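Local atomic coordinates of pyocin-S2 (Pseudomonas aeruginosa, PDB entry 5ODW), a protein that kills sensitive bacterial cells as a nuclease bacteriocin, breaking down their chromosomal DNA and inhibiting lipid synthesis, the present chain being its N-terminal part. Residues Y54-H65 against L156-Y167. Numbering follows the deposited sequence.
Sequences YRKLRSTLDKSH and LDRHMSELAKAY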
ATOM      1  N   TYR C  54     -12.080  -8.517  26.567  1.00 37.62           N
ATOM      2  CA  TYR C  54     -13.182  -7.667  27.016  1.00 37.42           C
ATOM      3  C   TYR C  54     -14.258  -8.519  27.649  1.00 43.15           C
ATOM      4  O   TYR C  54     -14.675  -8.232  28.765  1.00 45.09           O
ATOM      5  CB  TYR C  54     -13.766  -6.858  25.846  1.00 38.20           C
ATOM      6  CG  TYR C  54     -14.871  -5.905  26.265  1.00 39.77           C
ATOM      7  CD1 TYR C  54     -16.188  -6.343  26.381  1.00 41.87           C
ATOM      8  CD2 TYR C  54     -14.596  -4.569  26.555  1.00 40.36           C
ATOM      9  CE1 TYR C  54     -17.197  -5.491  26.811  1.00 41.47           C
ATOM     10  CE2 TYR C  54     -15.605  -3.698  26.956  1.00 41.82           C
ATOM     11  CZ  TYR C  54     -16.902  -4.167  27.088  1.00 48.02           C
ATOM     12  OH  TYR C  54     -17.907  -3.325  27.478  1.00 48.06           O
ATOM     13  N   ARG C  55     -14.722  -9.547  26.935  1.00 39.57           N
ATOM     14  CA  ARG C  55     -15.756 -10.467  27.403  1.00 40.27           C
ATOM     15  C   ARG C  55     -15.347 -11.129  28.747  1.00 46.81           C
ATOM     16  O   ARG C  55     -16.193 -11.228  29.647  1.00 47.54           O
ATOM     17  CB  ARG C  55     -16.100 -11.496  26.301  1.00 38.18           C
ATOM     18  CG  ARG C  55     -16.919 -10.900  25.151  1.00 37.83           C
ATOM     19  CD  ARG C  55     -17.124 -11.864  24.004  1.00 37.74           C
ATOM     20  NE  ARG C  55     -16.063 -11.731  23.002  1.00 53.79           N
ATOM     21  CZ  ARG C  55     -16.036 -12.375  21.838  1.00 71.65           C
ATOM     22  NH1 ARG C  55     -17.027 -13.193  21.500  1.00 61.54           N
ATOM     23  NH2 ARG C  55     -15.016 -12.210  21.004  1.00 58.87           N
ATOM     24  N   LYS C  56     -14.033 -11.487  28.911  1.00 43.53           N
ATOM     25  CA  LYS C  56     -13.457 -12.076  30.140  1.00 43.17           C
ATOM     26  C   LYS C  56     -13.561 -11.116  31.326  1.00 47.34           C
ATOM     27  O   LYS C  56     -14.078 -11.487  32.389  1.00 47.39           O
ATOM     28  CB  LYS C  56     -11.988 -12.496  29.945  1.00 43.81           C
ATOM     29  CG  LYS C  56     -11.826 -13.814  29.197  1.00 49.77           C
ATOM     30  CD  LYS C  56     -10.424 -14.382  29.349  1.00 54.91           C
ATOM     31  CE  LYS C  56     -10.002 -15.129  28.107  1.00 65.94           C
ATOM     32  NZ  LYS C  56      -8.546 -15.439  28.107  1.00 75.43           N
ATOM     33  N   LEU C  57     -13.084  -9.874  31.138  1.00 42.70           N
ATOM     34  CA  LEU C  57     -13.091  -8.867  32.206  1.00 41.54           C
ATOM     35  C   LEU C  57     -14.476  -8.311  32.528  1.00 45.21           C
ATOM     36  O   LEU C  57     -14.778  -8.099  33.708  1.00 45.44           O
ATOM     37  CB  LEU C  57     -12.110  -7.739  31.895  1.00 40.28           C
ATOM     38  CG  LEU C  57     -10.649  -8.044  32.179  1.00 44.00           C
ATOM     39  CD1 LEU C  57      -9.759  -7.261  31.261  1.00 43.17           C
ATOM     40  CD2 LEU C  57     -10.298  -7.776  33.628  1.00 45.99           C
ATOM     41  N   ARG C  58     -15.305  -8.066  31.491  1.00 41.13           N
ATOM     42  CA  ARG C  58     -16.662  -7.533  31.634  1.00 41.50           C
ATOM     43  C   ARG C  58     -17.514  -8.423  32.516  1.00 47.37           C
ATOM     44  O   ARG C  58     -18.168  -7.881  33.399  1.00 48.22           O
ATOM     45  CB  ARG C  58     -17.331  -7.245  30.269  1.00 40.68           C
ATOM     46  CG  ARG C  58     -18.751  -6.645  30.323  1.00 51.02           C
ATOM     47  CD  ARG C  58     -18.820  -5.160  30.672  1.00 50.60           C
ATOM     48  NE  ARG C  58     -20.182  -4.753  31.026  1.00 48.34           N
ATOM     49  CZ  ARG C  58     -20.926  -3.887  30.344  1.00 56.74           C
ATOM     50  NH1 ARG C  58     -20.453  -3.313  29.244  1.00 37.25           N
ATOM     51  NH2 ARG C  58     -22.149  -3.583  30.761  1.00 45.91           N
ATOM     52  N   SER C  59     -17.480  -9.763  32.347  1.00 44.48           N
ATOM     53  CA  SER C  59     -18.257 -10.681  33.207  1.00 45.61           C
ATOM     54  C   SER C  59     -17.870 -10.605  34.719  1.00 48.70           C
ATOM     55  O   SER C  59     -18.759 -10.429  35.560  1.00 47.47           O
ATOM     56  CB  SER C  59     -18.192 -12.112  32.687  1.00 50.57           C
ATOM     57  OG  SER C  59     -16.873 -12.434  32.283  1.00 60.98           O
ATOM     58  N   THR C  60     -16.546 -10.641  35.034  1.00 45.13           N
ATOM     59  CA  THR C  60     -15.981 -10.544  36.393  1.00 45.87           C
ATOM     60  C   THR C  60     -16.266  -9.227  37.103  1.00 51.42           C
ATOM     61  O   THR C  60     -16.212  -9.178  38.332  1.00 52.06           O
ATOM     62  CB  THR C  60     -14.485 -10.811  36.392  1.00 56.04           C
ATOM     63  OG1 THR C  60     -13.928 -10.177  35.251  1.00 59.42           O
ATOM     64  CG2 THR C  60     -14.157 -12.295  36.366  1.00 58.48           C
ATOM     65  N   LEU C  61     -16.546  -8.168  36.333  1.00 47.71           N
ATOM     66  CA  LEU C  61     -16.867  -6.827  36.804  1.00 47.41           C
ATOM     67  C   LEU C  61     -18.394  -6.693  36.990  1.00 51.43           C
ATOM     68  O   LEU C  61     -18.846  -6.060  37.954  1.00 51.36           O
ATOM     69  CB  LEU C  61     -16.361  -5.846  35.748  1.00 47.18           C
ATOM     70  CG  LEU C  61     -16.258  -4.379  36.120  1.00 52.89           C
ATOM     71  CD1 LEU C  61     -14.941  -4.082  36.830  1.00 53.37           C
ATOM     72  CD2 LEU C  61     -16.311  -3.522  34.870  1.00 56.24           C
ATOM     73  N   ASP C  62     -19.184  -7.311  36.077  1.00 47.33           N
ATOM     74  CA  ASP C  62     -20.659  -7.325  36.111  1.00 47.42           C
ATOM     75  C   ASP C  62     -21.205  -8.216  37.226  1.00 49.62           C
ATOM     76  O   ASP C  62     -22.203  -7.861  37.856  1.00 47.97           O
ATOM     77  CB  ASP C  62     -21.247  -7.801  34.764  1.00 49.60           C
ATOM     78  CG  ASP C  62     -21.069  -6.858  33.600  1.00 56.76           C
ATOM     79  OD1 ASP C  62     -20.607  -5.721  33.824  1.00 57.54           O
ATOM     80  OD2 ASP C  62     -21.355  -7.270  32.460  1.00 60.81           O
ATOM     81  N   LYS C  63     -20.578  -9.398  37.417  1.00 47.16           N
ATOM     82  CA  LYS C  63     -20.940 -10.393  38.433  1.00 48.53           C
ATOM     83  C   LYS C  63     -20.429  -9.989  39.818  1.00 53.10           C
ATOM     84  O   LYS C  63     -20.876 -10.541  40.825  1.00 53.81           O
ATOM     85  CB  LYS C  63     -20.508 -11.809  38.015  1.00 51.56           C
ATOM     86  CG  LYS C  63     -21.179 -12.231  36.695  1.00 63.07           C
ATOM     87  CD  LYS C  63     -20.545 -13.448  36.026  1.00 66.93           C
ATOM     88  CE  LYS C  63     -21.350 -14.705  36.254  1.00 74.06           C
ATOM     89  NZ  LYS C  63     -22.757 -14.580  35.771  1.00 82.19           N
ATOM     90  N   SER C  64     -19.541  -8.980  39.864  1.00 49.08           N
ATOM     91  CA  SER C  64     -19.055  -8.400  41.103  1.00 49.18           C
ATOM     92  C   SER C  64     -19.997  -7.287  41.531  1.00 54.46           C
ATOM     93  O   SER C  64     -20.201  -7.087  42.726  1.00 54.98           O
ATOM     94  CB  SER C  64     -17.636  -7.878  40.950  1.00 52.56           C
ATOM     95  OG  SER C  64     -16.718  -8.957  40.984  1.00 63.40           O
ATOM     96  N   HIS C  65     -20.584  -6.576  40.565  1.00 51.79           N
ATOM     97  CA  HIS C  65     -21.553  -5.519  40.838  1.00 52.67           C
ATOM     98  C   HIS C  65     -22.905  -6.107  41.332  1.00 58.60           C
ATOM     99  O   HIS C  65     -23.464  -5.607  42.301  1.00 59.45           O
ATOM    100  CB  HIS C  65     -21.723  -4.605  39.589  1.00 53.41           C
ATOM    101  CG  HIS C  65     -22.958  -3.740  39.574  1.00 57.49           C
ATOM    102  ND1 HIS C  65     -23.143  -2.696  40.475  1.00 59.15           N
ATOM    103  CD2 HIS C  65     -24.022  -3.784  38.743  1.00 59.89           C
ATOM    104  CE1 HIS C  65     -24.314  -2.165  40.173  1.00 59.24           C
ATOM    105  NE2 HIS C  65     -24.879  -2.782  39.136  1.00 60.19           N
ATOM    106  N   LEU C 156      -9.180  -1.241  26.690  1.00 27.88           N
ATOM    107  CA  LEU C 156      -9.697  -2.203  27.641  1.00 27.19           C
ATOM    108  C   LEU C 156      -9.538  -1.695  29.075  1.00 32.99           C
ATOM    109  O   LEU C 156     -10.508  -1.758  29.832  1.00 33.53           O
ATOM    110  CB  LEU C 156      -8.999  -3.557  27.418  1.00 26.72           C
ATOM    111  CG  LEU C 156      -9.336  -4.719  28.361  1.00 31.79           C
ATOM    112  CD1 LEU C 156     -10.804  -5.134  28.262  1.00 31.81           C
ATOM    113  CD2 LEU C 156      -8.450  -5.893  28.066  1.00 35.65           C
ATOM    114  N   ASP C 157      -8.347  -1.152  29.431  1.00 29.27           N
ATOM    115  CA  ASP C 157      -8.079  -0.626  30.764  1.00 29.69           C
ATOM    116  C   ASP C 157      -8.967   0.571  31.070  1.00 33.91           C
ATOM    117  O   ASP C 157      -9.526   0.648  32.165  1.00 33.99           O
ATOM    118  CB  ASP C 157      -6.590  -0.292  30.942  1.00 32.60           C
ATOM    119  CG  ASP C 157      -5.692  -1.494  31.245  1.00 45.30           C
ATOM    120  OD1 ASP C 157      -6.237  -2.601  31.486  1.00 43.93           O
ATOM    121  OD2 ASP C 157      -4.435  -1.318  31.274  1.00 52.79           O
ATOM    122  N   ARG C 158      -9.154   1.464  30.075  1.00 30.02           N
ATOM    123  CA  ARG C 158     -10.012   2.642  30.209  1.00 29.71           C
ATOM    124  C   ARG C 158     -11.483   2.259  30.383  1.00 33.20           C
ATOM    125  O   ARG C 158     -12.118   2.772  31.296  1.00 32.12           O
ATOM    126  CB  ARG C 158      -9.801   3.640  29.052  1.00 27.19           C
ATOM    127  CG  ARG C 158     -10.496   4.988  29.275  1.00 34.27           C
ATOM    128  CD  ARG C 158      -9.555   6.138  29.614  1.00 38.19           C
ATOM    129  NE  ARG C 158     -10.182   7.438  29.329  1.00 45.24           N
ATOM    130  CZ  ARG C 158     -10.659   8.267  30.252  1.00 70.84           C
ATOM    131  NH1 ARG C 158     -10.548   7.969  31.542  1.00 67.87           N
ATOM    132  NH2 ARG C 158     -11.234   9.410  29.895  1.00 63.23           N
ATOM    133  N   HIS C 159     -12.017   1.360  29.524  1.00 31.39           N
ATOM    134  CA  HIS C 159     -13.419   0.917  29.595  1.00 31.93           C
ATOM    135  C   HIS C 159     -13.741   0.247  30.929  1.00 35.68           C
ATOM    136  O   HIS C 159     -14.825   0.467  31.460  1.00 35.19           O
ATOM    137  CB  HIS C 159     -13.797  -0.008  28.424  1.00 32.22           C
ATOM    138  CG  HIS C 159     -14.192   0.705  27.166  1.00 35.84           C
ATOM    139  ND1 HIS C 159     -15.498   0.693  26.709  1.00 37.88           N
ATOM    140  CD2 HIS C 159     -13.428   1.366  26.268  1.00 37.12           C
ATOM    141  CE1 HIS C 159     -15.491   1.372  25.572  1.00 36.70           C
ATOM    142  NE2 HIS C 159     -14.271   1.791  25.265  1.00 36.68           N
ATOM    143  N   MET C 160     -12.797  -0.547  31.477  1.00 33.03           N
ATOM    144  CA  MET C 160     -12.997  -1.258  32.748  1.00 33.40           C
ATOM    145  C   MET C 160     -12.907  -0.299  33.947  1.00 37.36           C
ATOM    146  O   MET C 160     -13.791  -0.335  34.801  1.00 37.32           O
ATOM    147  CB  MET C 160     -12.089  -2.504  32.884  1.00 35.70           C
ATOM    148  CG  MET C 160     -12.286  -3.609  31.789  1.00 39.39           C
ATOM    149  SD  MET C 160     -13.924  -4.345  31.430  1.00 43.98           S
ATOM    150  CE  MET C 160     -14.522  -3.280  30.202  1.00 40.69           C
ATOM    151  N   SER C 161     -11.898   0.604  33.983  1.00 34.11           N
ATOM    152  CA  SER C 161     -11.767   1.643  35.026  1.00 34.76           C
ATOM    153  C   SER C 161     -13.014   2.545  35.073  1.00 40.68           C
ATOM    154  O   SER C 161     -13.501   2.853  36.157  1.00 41.86           O
ATOM    155  CB  SER C 161     -10.513   2.492  34.815  1.00 37.93           C
ATOM    156  OG  SER C 161      -9.329   1.714  34.915  1.00 48.39           O
ATOM    157  N   GLU C 162     -13.548   2.918  33.893  1.00 38.38           N
ATOM    158  CA  GLU C 162     -14.742   3.751  33.698  1.00 39.43           C
ATOM    159  C   GLU C 162     -16.046   3.032  34.081  1.00 44.27           C
ATOM    160  O   GLU C 162     -17.018   3.702  34.422  1.00 44.80           O
ATOM    161  CB  GLU C 162     -14.816   4.272  32.243  1.00 41.05           C
ATOM    162  CG  GLU C 162     -13.804   5.359  31.899  1.00 48.98           C
ATOM    163  CD  GLU C 162     -13.970   6.694  32.606  1.00 62.50           C
ATOM    164  OE1 GLU C 162     -15.122   7.073  32.921  1.00 63.69           O
ATOM    165  OE2 GLU C 162     -12.938   7.368  32.830  1.00 49.50           O
ATOM    166  N   LEU C 163     -16.076   1.688  34.006  1.00 41.05           N
ATOM    167  CA  LEU C 163     -17.215   0.853  34.388  1.00 40.71           C
ATOM    168  C   LEU C 163     -17.120   0.507  35.863  1.00 43.17           C
ATOM    169  O   LEU C 163     -18.143   0.247  36.488  1.00 43.03           O
ATOM    170  CB  LEU C 163     -17.285  -0.428  33.544  1.00 40.56           C
ATOM    171  CG  LEU C 163     -17.551  -0.237  32.048  1.00 46.29           C
ATOM    172  CD1 LEU C 163     -17.450  -1.538  31.321  1.00 46.15           C
ATOM    173  CD2 LEU C 163     -18.920   0.341  31.801  1.00 51.29           C
ATOM    174  N   ALA C 164     -15.887   0.500  36.427  1.00 38.97           N
ATOM    175  CA  ALA C 164     -15.662   0.267  37.857  1.00 38.20           C
ATOM    176  C   ALA C 164     -16.301   1.460  38.579  1.00 41.42           C
ATOM    177  O   ALA C 164     -17.096   1.249  39.492  1.00 41.42           O
ATOM    178  CB  ALA C 164     -14.166   0.186  38.166  1.00 38.51           C
ATOM    179  N   LYS C 165     -16.056   2.674  38.085  1.00 36.60           N
ATOM    180  CA  LYS C 165     -16.672   3.899  38.619  1.00 36.11           C
ATOM    181  C   LYS C 165     -18.206   3.975  38.428  1.00 39.64           C
ATOM    182  O   LYS C 165     -18.924   4.383  39.332  1.00 37.90           O
ATOM    183  CB  LYS C 165     -15.994   5.130  38.022  1.00 37.80           C
ATOM    184  CG  LYS C 165     -14.597   5.379  38.560  1.00 40.11           C
ATOM    185  CD  LYS C 165     -13.879   6.438  37.748  1.00 49.56           C
ATOM    186  CE  LYS C 165     -12.514   6.761  38.334  1.00 52.59           C
ATOM    187  NZ  LYS C 165     -12.600   7.676  39.503  1.00 50.60           N
ATOM    188  N   ALA C 166     -18.687   3.597  37.244  1.00 37.62           N
ATOM    189  CA  ALA C 166     -20.123   3.529  36.920  1.00 37.93           C
ATOM    190  C   ALA C 166     -20.902   2.637  37.915  1.00 42.23           C
ATOM    191  O   ALA C 166     -21.955   3.026  38.435  1.00 41.59           O
ATOM    192  CB  ALA C 166     -20.297   3.004  35.501  1.00 38.22           C
ATOM    193  N   TYR C 167     -20.363   1.439  38.161  1.00 39.93           N
ATOM    194  CA  TYR C 167     -20.917   0.471  39.086  1.00 40.81           C
ATOM    195  C   TYR C 167     -20.717   0.925  40.530  1.00 48.13           C
ATOM    196  O   TYR C 167     -21.546   0.585  41.371  1.00 50.26           O
ATOM    197  CB  TYR C 167     -20.326  -0.939  38.839  1.00 41.23           C
ATOM    198  CG  TYR C 167     -20.765  -1.600  37.545  1.00 42.13           C
ATOM    199  CD1 TYR C 167     -22.040  -1.386  37.025  1.00 45.18           C
ATOM    200  CD2 TYR C 167     -19.926  -2.478  36.868  1.00 41.75           C
ATOM    201  CE1 TYR C 167     -22.447  -1.985  35.835  1.00 46.27           C
ATOM    202  CE2 TYR C 167     -20.325  -3.088  35.678  1.00 42.65           C
ATOM    203  CZ  TYR C 167     -21.587  -2.836  35.167  1.00 49.17           C
ATOM    204  OH  TYR C 167     -22.000  -3.418  34.003  1.00 48.88           O
TER
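Tyr-167 reaches from helix 153-204 into a hole formed by Arg-58, Leu-61, Asp-62 and His-65 of helix 47-70. Its CB lies 3.7 Å from His-65 ND1, and chi1 of -70° turns the ring toward His-65. CG and CD1 lie against one face of the imidazole, CD1 opposite its centre and CE1 near His-65 CD2; planes at 11° and centroids 4.3 Å apart define an offset stack. Along the other ring edge CD2 and CE2 lie near Leu-61 O, CE2 and CZ near Asp-62 OD1. Tyr-167 OH donates to Asp-62 OD1 at 2.7 Å, from above the carboxylate plane, and takes a weak bond from Arg-58 NH2. Arg-58 NE (3.0 Å) also grips Asp-62 OD1, in a salt bridge within helix 47-70. Segments 54-65 and 156-167 run nearly parallel (10°), axes 10.7 Å apart at closest approach, and pack knobs-into-holes within this elongated helical domain. Leu-61 is a reciprocal knob, its CD2 3.5 Å from Leu-163 CB. Met-160 packs CE on Tyr-54 CE2; its SD, above that ring's face but 5.2 Å from the centroid, makes a Met-aromatic contact. Arg-58 NH1 donates in its guanidinium plane to Tyr-54 OH, which also bonds Ser-137 OG.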